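Glycosyl hydrolase (Rhizobium leguminosarum bv. trifolii, PDB 5NDX) probably hydrolyses O-glycosidic bonds as a family 39 glycosidase, a bacterial orthologue of human alpha-L-iduronidase. Local coordinates at residues 365-368 with 369-372; 449-452 with 453-457; 483-486 with 487-490. The protein carries 2 engineered substitutions. All coordinates share one frame; numbering follows the deposited sequence.

Overall arrangement
One loop-to-helix junction and two helix turns show how local contacts are set in a larger fold, here that of a glycosidase with an eight-stranded parallel barrel. Contacts 2 and 3 have centres about 8 Å apart, as the successive helices 452-457 and 480-489 pack together: Leu486 CD2 lies 3.5 Å from Pro452 O. The centre of contact 1, on helix 364-372, is about 16 Å from that of contact 2 and about 17 Å from that of contact 3. Thr367 touches both, its CG2 being 3.8 Å from Thr450 CG2 and 3.4 Å from Gln490 O. All lie away from the ligand pockets; the Met369 side chain is about 12 Å from a bound ligand.

Contact 1 of 3, residues 365-368 with 369-372; sequences GLTS and MELL
With CG opposite the carbonyl carbon across the first torsion (chi1 -69°) and the rest of the chain extended, Glu370 sends its carboxylate back along helix 364-372 to Thr367. There OE2 of Glu370 comes to 3.6 Å from CG2 of Thr367, a methyl that lies beside its own backbone N, and the two side chains pass at a slant. The link between them is van der Waals contact; the charge is answered by other partners, Lys362 in a salt bridge with OE2 and Ser588 in a hydrogen bond with OE1. One bond on each oxygen should restrain the rotation of the buried carboxylate. One turn of alpha-helix supplies the frame: Glu370 N bonds to Leu366 O at 2.9 Å, and Leu372 N bonds to Ser368 O at 3.0 Å. The first torsion of Met369 (chi1 -64°) sets its CG beside the backbone N, where Met369 CG rests 3.5 Å from Gly365 O. The Leu372 side chain leans on the preceding turn, with Leu372 CG 3.3 Å from Ser368 O. The helix is enclosed on several sides: Ser368 and Leu372 pack on helix 282-300, while Leu371 meets strands 436-445 and 518-526.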
ATOM      1  N   GLY A 365      -4.846  -2.276  -7.357  1.00 31.30           N
ATOM      2  CA  GLY A 365      -3.664  -2.238  -6.526  1.00 30.39           C
ATOM      3  C   GLY A 365      -3.935  -1.627  -5.141  1.00 32.48           C
ATOM      4  O   GLY A 365      -3.224  -1.962  -4.184  1.00 33.11           O
ATOM      5  N   LEU A 366      -4.899  -0.692  -5.062  1.00 31.22           N
ATOM      6  CA  LEU A 366      -5.260  -0.008  -3.824  1.00 32.04           C
ATOM      7  C   LEU A 366      -6.394  -0.730  -3.128  1.00 29.91           C
ATOM      8  O   LEU A 366      -6.292  -0.988  -1.931  1.00 28.12           O
ATOM      9  CB  LEU A 366      -5.659   1.471  -4.038  1.00 32.43           C
ATOM     10  CG  LEU A 366      -6.011   2.302  -2.800  1.00 35.21           C
ATOM     11  CD1 LEU A 366      -4.914   2.148  -1.748  1.00 35.90           C
ATOM     12  CD2 LEU A 366      -6.149   3.770  -3.174  1.00 35.88           C
ATOM     13  N   THR A 367      -7.419  -1.114  -3.876  1.00 29.12           N
ATOM     14  CA  THR A 367      -8.573  -1.770  -3.282  1.00 28.56           C
ATOM     15  C   THR A 367      -8.208  -3.095  -2.672  1.00 28.29           C
ATOM     16  O   THR A 367      -8.732  -3.473  -1.613  1.00 27.34           O
ATOM     17  CB  THR A 367      -9.744  -1.895  -4.244  1.00 28.86           C
ATOM     18  OG1 THR A 367      -9.333  -2.623  -5.410  1.00 28.29           O
ATOM     19  CG2 THR A 367     -10.243  -0.522  -4.642  1.00 30.43           C
ATOM     20  N   SER A 368      -7.278  -3.804  -3.284  1.00 29.08           N
ATOM     21  CA  SER A 368      -6.831  -5.046  -2.697  1.00 30.30           C
ATOM     22  C   SER A 368      -6.231  -4.768  -1.291  1.00 30.88           C
ATOM     23  O   SER A 368      -6.466  -5.542  -0.369  1.00 29.23           O
ATOM     24  CB  SER A 368      -5.795  -5.766  -3.559  1.00 29.32           C
ATOM     25  OG  SER A 368      -4.709  -4.895  -3.788  1.00 31.87           O
ATOM     26  N   MET A 369      -5.444  -3.699  -1.176  1.00 29.88           N
ATOM     27  CA  MET A 369      -4.856  -3.300   0.107  1.00 31.91           C
ATOM     28  C   MET A 369      -5.869  -2.810   1.126  1.00 31.05           C
ATOM     29  O   MET A 369      -5.680  -3.044   2.342  1.00 31.34           O
ATOM     30  CB  MET A 369      -3.723  -2.296  -0.108  1.00 33.50           C
ATOM     31  CG  MET A 369      -2.575  -2.947  -0.890  1.00 35.34           C
ATOM     32  SD  MET A 369      -1.269  -1.782  -1.174  1.00 40.26           S
ATOM     33  CE  MET A 369      -0.145  -2.191   0.142  1.00 43.55           C
ATOM     34  N   GLU A 370      -6.950  -2.200   0.662  1.00 30.82           N
ATOM     35  CA  GLU A 370      -8.087  -1.892   1.528  1.00 31.57           C
ATOM     36  C   GLU A 370      -8.692  -3.129   2.191  1.00 30.77           C
ATOM     37  O   GLU A 370      -8.967  -3.105   3.389  1.00 30.47           O
ATOM     38  CB  GLU A 370      -9.200  -1.138   0.791  1.00 33.48           C
ATOM     39  CG  GLU A 370      -8.826   0.285   0.401  1.00 38.78           C
ATOM     40  CD  GLU A 370      -9.988   1.112  -0.225  1.00 40.22           C
ATOM     41  OE1 GLU A 370     -10.881   1.663   0.481  1.00 41.64           O
ATOM     42  OE2 GLU A 370      -9.989   1.229  -1.451  1.00 41.69           O
ATOM     43  N   LEU A 371      -8.899  -4.190   1.413  1.00 29.10           N
ATOM     44  CA  LEU A 371      -9.390  -5.421   1.933  1.00 29.99           C
ATOM     45  C   LEU A 371      -8.411  -6.067   2.880  1.00 29.06           C
ATOM     46  O   LEU A 371      -8.793  -6.494   3.965  1.00 29.06           O
ATOM     47  CB  LEU A 371      -9.793  -6.410   0.824  1.00 30.80           C
ATOM     48  CG  LEU A 371     -11.233  -6.316   0.329  1.00 32.84           C
ATOM     49  CD1 LEU A 371     -11.569  -4.966  -0.192  1.00 35.17           C
ATOM     50  CD2 LEU A 371     -11.497  -7.309  -0.793  1.00 34.23           C
ATOM     51  N   LEU A 372      -7.174  -6.187   2.452  1.00 27.59           N
ATOM     52  CA  LEU A 372      -6.139  -6.822   3.280  1.00 29.04           C
ATOM     53  C   LEU A 372      -5.892  -6.061   4.627  1.00 29.55           C
ATOM     54  O   LEU A 372      -5.502  -6.677   5.639  1.00 29.96           O
ATOM     55  CB  LEU A 372      -4.826  -6.956   2.493  1.00 28.73           C
ATOM     56  CG  LEU A 372      -4.842  -7.887   1.283  1.00 29.40           C
ATOM     57  CD1 LEU A 372      -3.647  -7.651   0.389  1.00 31.06           C
ATOM     58  CD2 LEU A 372      -4.808  -9.310   1.743  1.00 30.52           C
TER

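Contact 2 of 3, residues 449-452 with 453-457; sequences FTNP and MEVWE
Asn451 lays its CB against the carboxylate of Glu454, with OE1 of Glu454 3.4 Å from CB of Asn451, at the first turn of helix 452-457. The acid reaches back because its chain folds at chi2 (79°), and the two side chains cross at a slant with the amide and carboxylate planes 25° apart. Val455 approaches the same asparagine from the next position along the helix, nearly at right angles, placing Val455 CG2 3.7 Å from Asn451 OD1. Asn451 holds the N-cap position, yet its amide bonds through ND2 to Glu447 O in the preceding loop instead of capping the helix. The backbone opens the helix in the usual way, Val455 N bonding to Asn451 O at 3.1 Å and Trp456 N to Pro452 O at 2.9 Å. Beyond this turn, Val455 packs on helix 480-489, and the indole of Trp456 stacks on Trp320 and donates from NE1 to Pro475 O. Chemically, Asn451 meets Glu454 and Val455 by packing: Glu454 OE1 also lies 3.4 Å from Asn451 O, but two acceptors offer no hydrogen bond, and the pair is, if anything, mildly unfavourable. The hydrogen bonds across the junction are backbone ones.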
ATOM      1  N   PHE A 449     -17.368  -6.814  -9.507  1.00 30.57           N
ATOM      2  CA  PHE A 449     -17.385  -6.027  -8.288  1.00 28.83           C
ATOM      3  C   PHE A 449     -16.070  -5.301  -8.100  1.00 29.13           C
ATOM      4  O   PHE A 449     -14.993  -5.916  -8.181  1.00 28.74           O
ATOM      5  CB  PHE A 449     -17.675  -6.972  -7.082  1.00 29.37           C
ATOM      6  CG  PHE A 449     -19.086  -7.551  -7.070  1.00 29.19           C
ATOM      7  CD1 PHE A 449     -20.119  -6.875  -6.461  1.00 31.06           C
ATOM      8  CD2 PHE A 449     -19.360  -8.764  -7.671  1.00 30.97           C
ATOM      9  CE1 PHE A 449     -21.417  -7.365  -6.501  1.00 31.23           C
ATOM     10  CE2 PHE A 449     -20.656  -9.302  -7.694  1.00 31.45           C
ATOM     11  CZ  PHE A 449     -21.692  -8.573  -7.109  1.00 31.52           C
ATOM     12  N   THR A 450     -16.147  -4.018  -7.743  1.00 28.84           N
ATOM     13  CA  THR A 450     -14.967  -3.189  -7.525  1.00 28.31           C
ATOM     14  C   THR A 450     -14.121  -3.182  -8.818  1.00 28.32           C
ATOM     15  O   THR A 450     -12.900  -3.437  -8.805  1.00 29.28           O
ATOM     16  CB  THR A 450     -14.116  -3.643  -6.311  1.00 28.90           C
ATOM     17  OG1 THR A 450     -14.947  -4.104  -5.252  1.00 28.67           O
ATOM     18  CG2 THR A 450     -13.221  -2.508  -5.838  1.00 28.51           C
ATOM     19  N   ASN A 451     -14.804  -2.871  -9.908  1.00 28.33           N
ATOM     20  CA  ASN A 451     -14.374  -3.156 -11.280  1.00 28.68           C
ATOM     21  C   ASN A 451     -14.491  -1.906 -12.177  1.00 28.86           C
ATOM     22  O   ASN A 451     -15.115  -1.963 -13.255  1.00 29.23           O
ATOM     23  CB  ASN A 451     -15.292  -4.291 -11.821  1.00 28.94           C
ATOM     24  CG  ASN A 451     -16.768  -3.877 -11.905  1.00 29.09           C
ATOM     25  OD1 ASN A 451     -17.217  -2.943 -11.247  1.00 28.76           O
ATOM     26  ND2 ASN A 451     -17.497  -4.531 -12.776  1.00 30.79           N
ATOM     27  N   PRO A 452     -13.855  -0.789 -11.779  1.00 29.28           N
ATOM     28  CA  PRO A 452     -14.042   0.442 -12.530  1.00 30.11           C
ATOM     29  C   PRO A 452     -13.487   0.415 -13.961  1.00 30.44           C
ATOM     30  O   PRO A 452     -14.034   1.105 -14.840  1.00 29.85           O
ATOM     31  CB  PRO A 452     -13.336   1.501 -11.670  1.00 29.38           C
ATOM     32  CG  PRO A 452     -12.292   0.751 -10.957  1.00 29.19           C
ATOM     33  CD  PRO A 452     -12.922  -0.579 -10.650  1.00 29.39           C
ATOM     34  N   MET A 453     -12.471  -0.393 -14.211  1.00 30.22           N
ATOM     35  CA  MET A 453     -11.982  -0.479 -15.570  1.00 31.41           C
ATOM     36  C   MET A 453     -12.993  -1.136 -16.506  1.00 32.55           C
ATOM     37  O   MET A 453     -13.135  -0.667 -17.640  1.00 31.02           O
ATOM     38  CB  MET A 453     -10.624  -1.213 -15.647  1.00 31.57           C
ATOM     39  CG  MET A 453      -9.897  -1.000 -16.980  1.00 32.45           C
ATOM     40  SD  MET A 453      -8.244  -1.709 -17.016  1.00 32.43           S
ATOM     41  CE  MET A 453      -7.755  -1.320 -18.717  1.00 35.87           C
ATOM     42  N   GLU A 454     -13.660  -2.225 -16.059  1.00 32.54           N
ATOM     43  CA  GLU A 454     -14.702  -2.871 -16.850  1.00 32.94           C
ATOM     44  C   GLU A 454     -15.842  -1.882 -17.094  1.00 32.74           C
ATOM     45  O   GLU A 454     -16.405  -1.792 -18.208  1.00 32.81           O
ATOM     46  CB  GLU A 454     -15.273  -4.159 -16.215  1.00 33.94           C
ATOM     47  CG  GLU A 454     -14.341  -5.376 -16.273  1.00 36.15           C
ATOM     48  CD  GLU A 454     -13.210  -5.361 -15.193  1.00 37.48           C
ATOM     49  OE1 GLU A 454     -13.048  -4.381 -14.420  1.00 36.93           O
ATOM     50  OE2 GLU A 454     -12.435  -6.346 -15.158  1.00 38.97           O
ATOM     51  N   VAL A 455     -16.175  -1.123 -16.068  1.00 31.19           N
ATOM     52  CA  VAL A 455     -17.258  -0.173 -16.187  1.00 31.61           C
ATOM     53  C   VAL A 455     -16.897   0.884 -17.245  1.00 32.07           C
ATOM     54  O   VAL A 455     -17.709   1.235 -18.070  1.00 32.37           O
ATOM     55  CB  VAL A 455     -17.576   0.457 -14.823  1.00 32.59           C
ATOM     56  CG1 VAL A 455     -18.553   1.602 -15.000  1.00 34.39           C
ATOM     57  CG2 VAL A 455     -18.179  -0.593 -13.900  1.00 32.72           C
ATOM     58  N   TRP A 456     -15.690   1.432 -17.142  1.00 32.81           N
ATOM     59  CA  TRP A 456     -15.188   2.406 -18.077  1.00 33.58           C
ATOM     60  C   TRP A 456     -15.154   1.903 -19.523  1.00 34.26           C
ATOM     61  O   TRP A 456     -15.561   2.637 -20.437  1.00 33.04           O
ATOM     62  CB  TRP A 456     -13.773   2.795 -17.664  1.00 34.96           C
ATOM     63  CG  TRP A 456     -13.060   3.769 -18.580  1.00 36.57           C
ATOM     64  CD1 TRP A 456     -13.409   5.069 -18.847  1.00 37.64           C
ATOM     65  CD2 TRP A 456     -11.858   3.519 -19.311  1.00 35.90           C
ATOM     66  NE1 TRP A 456     -12.488   5.640 -19.672  1.00 36.99           N
ATOM     67  CE2 TRP A 456     -11.518   4.714 -19.969  1.00 37.57           C
ATOM     68  CE3 TRP A 456     -11.033   2.400 -19.467  1.00 35.17           C
ATOM     69  CZ2 TRP A 456     -10.382   4.821 -20.801  1.00 37.96           C
ATOM     70  CZ3 TRP A 456      -9.899   2.502 -20.284  1.00 37.85           C
ATOM     71  CH2 TRP A 456      -9.575   3.718 -20.924  1.00 38.10           C
ATOM     72  N   GLU A 457     -14.691   0.664 -19.726  1.00 33.27           N
ATOM     73  CA  GLU A 457     -14.626   0.102 -21.064  1.00 34.87           C
ATOM     74  C   GLU A 457     -16.029  -0.002 -21.661  1.00 35.73           C
ATOM     75  O   GLU A 457     -16.187   0.093 -22.851  1.00 32.85           O
ATOM     76  CB  GLU A 457     -13.967  -1.294 -21.083  1.00 35.61           C
ATOM     77  CG  GLU A 457     -12.471  -1.238 -20.913  1.00 37.87           C
ATOM     78  CD  GLU A 457     -11.776  -2.611 -20.953  1.00 39.44           C
ATOM     79  OE1 GLU A 457     -12.228  -3.558 -21.650  1.00 41.20           O
ATOM     80  OE2 GLU A 457     -10.749  -2.707 -20.264  1.00 40.50           O
TER

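Contact 3 of 3, residues 483-486 with 487-490; sequences FAEL and RRAQ
Over one face of the Arg488 guanidinium lie Ala484 O and Glu485 CA, one turn earlier on the alpha-helix 480-489. The group doubles back because the chain is extended as far as CD and then bends at chi3 (-24°), so that NH2 of Arg488 stands 3.9 Å from Glu485 CA. The Glu485 carboxylate plane is only 20° from that of the guanidinium, but the charged atoms do not meet: OE2 of Glu485 and NH1 of Arg488 are 5.3 Å apart, and any attraction is probably long-range and weak. OE1 of Glu485 accepts a hydrogen bond from Gln459 NE2. On another side of the helix Arg487 runs extended past Phe483, with Arg487 NH1 4.0 Å from Phe483 CB, and ends in a salt bridge from NH2 to Asp359 of strand 358-362. The Phe483 ring itself meets Phe329 edge-to-face, while Leu486 and Arg487 pack on Ile361 of strand 358-362. Backbone bonds hold the turns in step, among them Arg487 N to Phe483 O at 2.8 Å and Arg488 N to Ala484 O at 3.1 Å. Arg487 CG lies 3.3 Å from Phe483 O, the carbonyl oxygen that its own N bonds to.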
ATOM      1  N   PHE A 483     -17.979   9.695 -14.682  1.00 36.41           N
ATOM      2  CA  PHE A 483     -17.139   9.712 -13.515  1.00 36.82           C
ATOM      3  C   PHE A 483     -17.861   9.293 -12.218  1.00 36.33           C
ATOM      4  O   PHE A 483     -17.259   8.583 -11.397  1.00 34.02           O
ATOM      5  CB  PHE A 483     -16.476  11.062 -13.319  1.00 37.57           C
ATOM      6  CG  PHE A 483     -15.195  11.247 -14.100  1.00 37.30           C
ATOM      7  CD1 PHE A 483     -14.145  10.364 -13.960  1.00 37.87           C
ATOM      8  CD2 PHE A 483     -15.017  12.355 -14.923  1.00 38.94           C
ATOM      9  CE1 PHE A 483     -12.952  10.541 -14.649  1.00 37.80           C
ATOM     10  CE2 PHE A 483     -13.832  12.554 -15.603  1.00 39.05           C
ATOM     11  CZ  PHE A 483     -12.805  11.627 -15.495  1.00 39.80           C
ATOM     12  N   ALA A 484     -19.122   9.680 -12.055  1.00 35.88           N
ATOM     13  CA  ALA A 484     -19.905   9.298 -10.881  1.00 35.62           C
ATOM     14  C   ALA A 484     -20.119   7.771 -10.927  1.00 36.38           C
ATOM     15  O   ALA A 484     -20.044   7.100  -9.907  1.00 35.44           O
ATOM     16  CB  ALA A 484     -21.267  10.043 -10.800  1.00 34.84           C
ATOM     17  N   GLU A 485     -20.346   7.231 -12.113  1.00 34.79           N
ATOM     18  CA  GLU A 485     -20.465   5.789 -12.285  1.00 35.66           C
ATOM     19  C   GLU A 485     -19.140   5.075 -11.952  1.00 33.58           C
ATOM     20  O   GLU A 485     -19.149   4.071 -11.274  1.00 32.63           O
ATOM     21  CB  GLU A 485     -21.006   5.490 -13.697  1.00 37.65           C
ATOM     22  CG  GLU A 485     -21.195   4.037 -14.056  1.00 42.99           C
ATOM     23  CD  GLU A 485     -21.549   3.792 -15.579  1.00 46.99           C
ATOM     24  OE1 GLU A 485     -21.626   4.748 -16.431  1.00 46.28           O
ATOM     25  OE2 GLU A 485     -21.754   2.605 -15.916  1.00 47.21           O
ATOM     26  N   LEU A 486     -18.003   5.620 -12.366  1.00 33.17           N
ATOM     27  CA  LEU A 486     -16.706   5.025 -12.050  1.00 33.38           C
ATOM     28  C   LEU A 486     -16.387   5.091 -10.584  1.00 32.46           C
ATOM     29  O   LEU A 486     -15.860   4.122 -10.012  1.00 30.15           O
ATOM     30  CB  LEU A 486     -15.553   5.679 -12.848  1.00 34.93           C
ATOM     31  CG  LEU A 486     -15.594   5.545 -14.375  1.00 36.09           C
ATOM     32  CD1 LEU A 486     -14.355   6.163 -14.958  1.00 36.51           C
ATOM     33  CD2 LEU A 486     -15.726   4.129 -14.909  1.00 35.35           C
ATOM     34  N   ARG A 487     -16.697   6.214  -9.951  1.00 33.20           N
ATOM     35  CA  ARG A 487     -16.433   6.365  -8.531  1.00 33.78           C
ATOM     36  C   ARG A 487     -17.356   5.478  -7.643  1.00 34.57           C
ATOM     37  O   ARG A 487     -16.982   5.161  -6.494  1.00 34.70           O
ATOM     38  CB  ARG A 487     -16.517   7.853  -8.096  1.00 35.42           C
ATOM     39  CG  ARG A 487     -15.413   8.682  -8.702  1.00 37.04           C
ATOM     40  CD  ARG A 487     -15.211  10.000  -8.002  1.00 39.70           C
ATOM     41  NE  ARG A 487     -13.880  10.535  -8.272  1.00 39.94           N
ATOM     42  CZ  ARG A 487     -13.628  11.428  -9.211  1.00 40.91           C
ATOM     43  NH1 ARG A 487     -14.612  11.936  -9.945  1.00 42.73           N
ATOM     44  NH2 ARG A 487     -12.387  11.817  -9.419  1.00 39.36           N
ATOM     45  N   ARG A 488     -18.547   5.120  -8.116  1.00 33.75           N
ATOM     46  CA  ARG A 488     -19.356   4.089  -7.422  1.00 36.45           C
ATOM     47  C   ARG A 488     -18.659   2.722  -7.529  1.00 33.43           C
ATOM     48  O   ARG A 488     -18.514   2.001  -6.528  1.00 30.92           O
ATOM     49  CB  ARG A 488     -20.775   4.016  -7.981  1.00 41.44           C
ATOM     50  CG  ARG A 488     -21.751   2.974  -7.381  1.00 49.29           C
ATOM     51  CD  ARG A 488     -23.147   2.950  -8.078  1.00 54.36           C
ATOM     52  NE  ARG A 488     -23.507   4.248  -8.764  1.00 67.27           N
ATOM     53  CZ  ARG A 488     -23.650   4.491 -10.108  1.00 69.93           C
ATOM     54  NH1 ARG A 488     -23.513   3.530 -11.053  1.00 68.54           N
ATOM     55  NH2 ARG A 488     -23.943   5.745 -10.535  1.00 67.74           N
ATOM     56  N   ALA A 489     -18.194   2.404  -8.734  1.00 31.36           N
ATOM     57  CA  ALA A 489     -17.554   1.137  -9.005  1.00 31.59           C
ATOM     58  C   ALA A 489     -16.191   1.001  -8.376  1.00 32.00           C
ATOM     59  O   ALA A 489     -15.768  -0.143  -8.145  1.00 31.15           O
ATOM     60  CB  ALA A 489     -17.444   0.874 -10.521  1.00 31.35           C
ATOM     61  N   GLN A 490     -15.519   2.109  -8.044  1.00 30.58           N
ATOM     62  CA  GLN A 490     -14.139   2.026  -7.599  1.00 31.04           C
ATOM     63  C   GLN A 490     -14.004   1.587  -6.154  1.00 31.58           C
ATOM     64  O   GLN A 490     -12.912   1.190  -5.753  1.00 31.86           O
ATOM     65  CB  GLN A 490     -13.400   3.363  -7.726  1.00 31.67           C
ATOM     66  CG  GLN A 490     -13.674   4.382  -6.598  1.00 31.44           C
ATOM     67  CD  GLN A 490     -13.008   5.733  -6.782  1.00 31.41           C
ATOM     68  OE1 GLN A 490     -13.106   6.634  -5.889  1.00 36.18           O
ATOM     69  NE2 GLN A 490     -12.340   5.917  -7.867  1.00 29.06           N
TER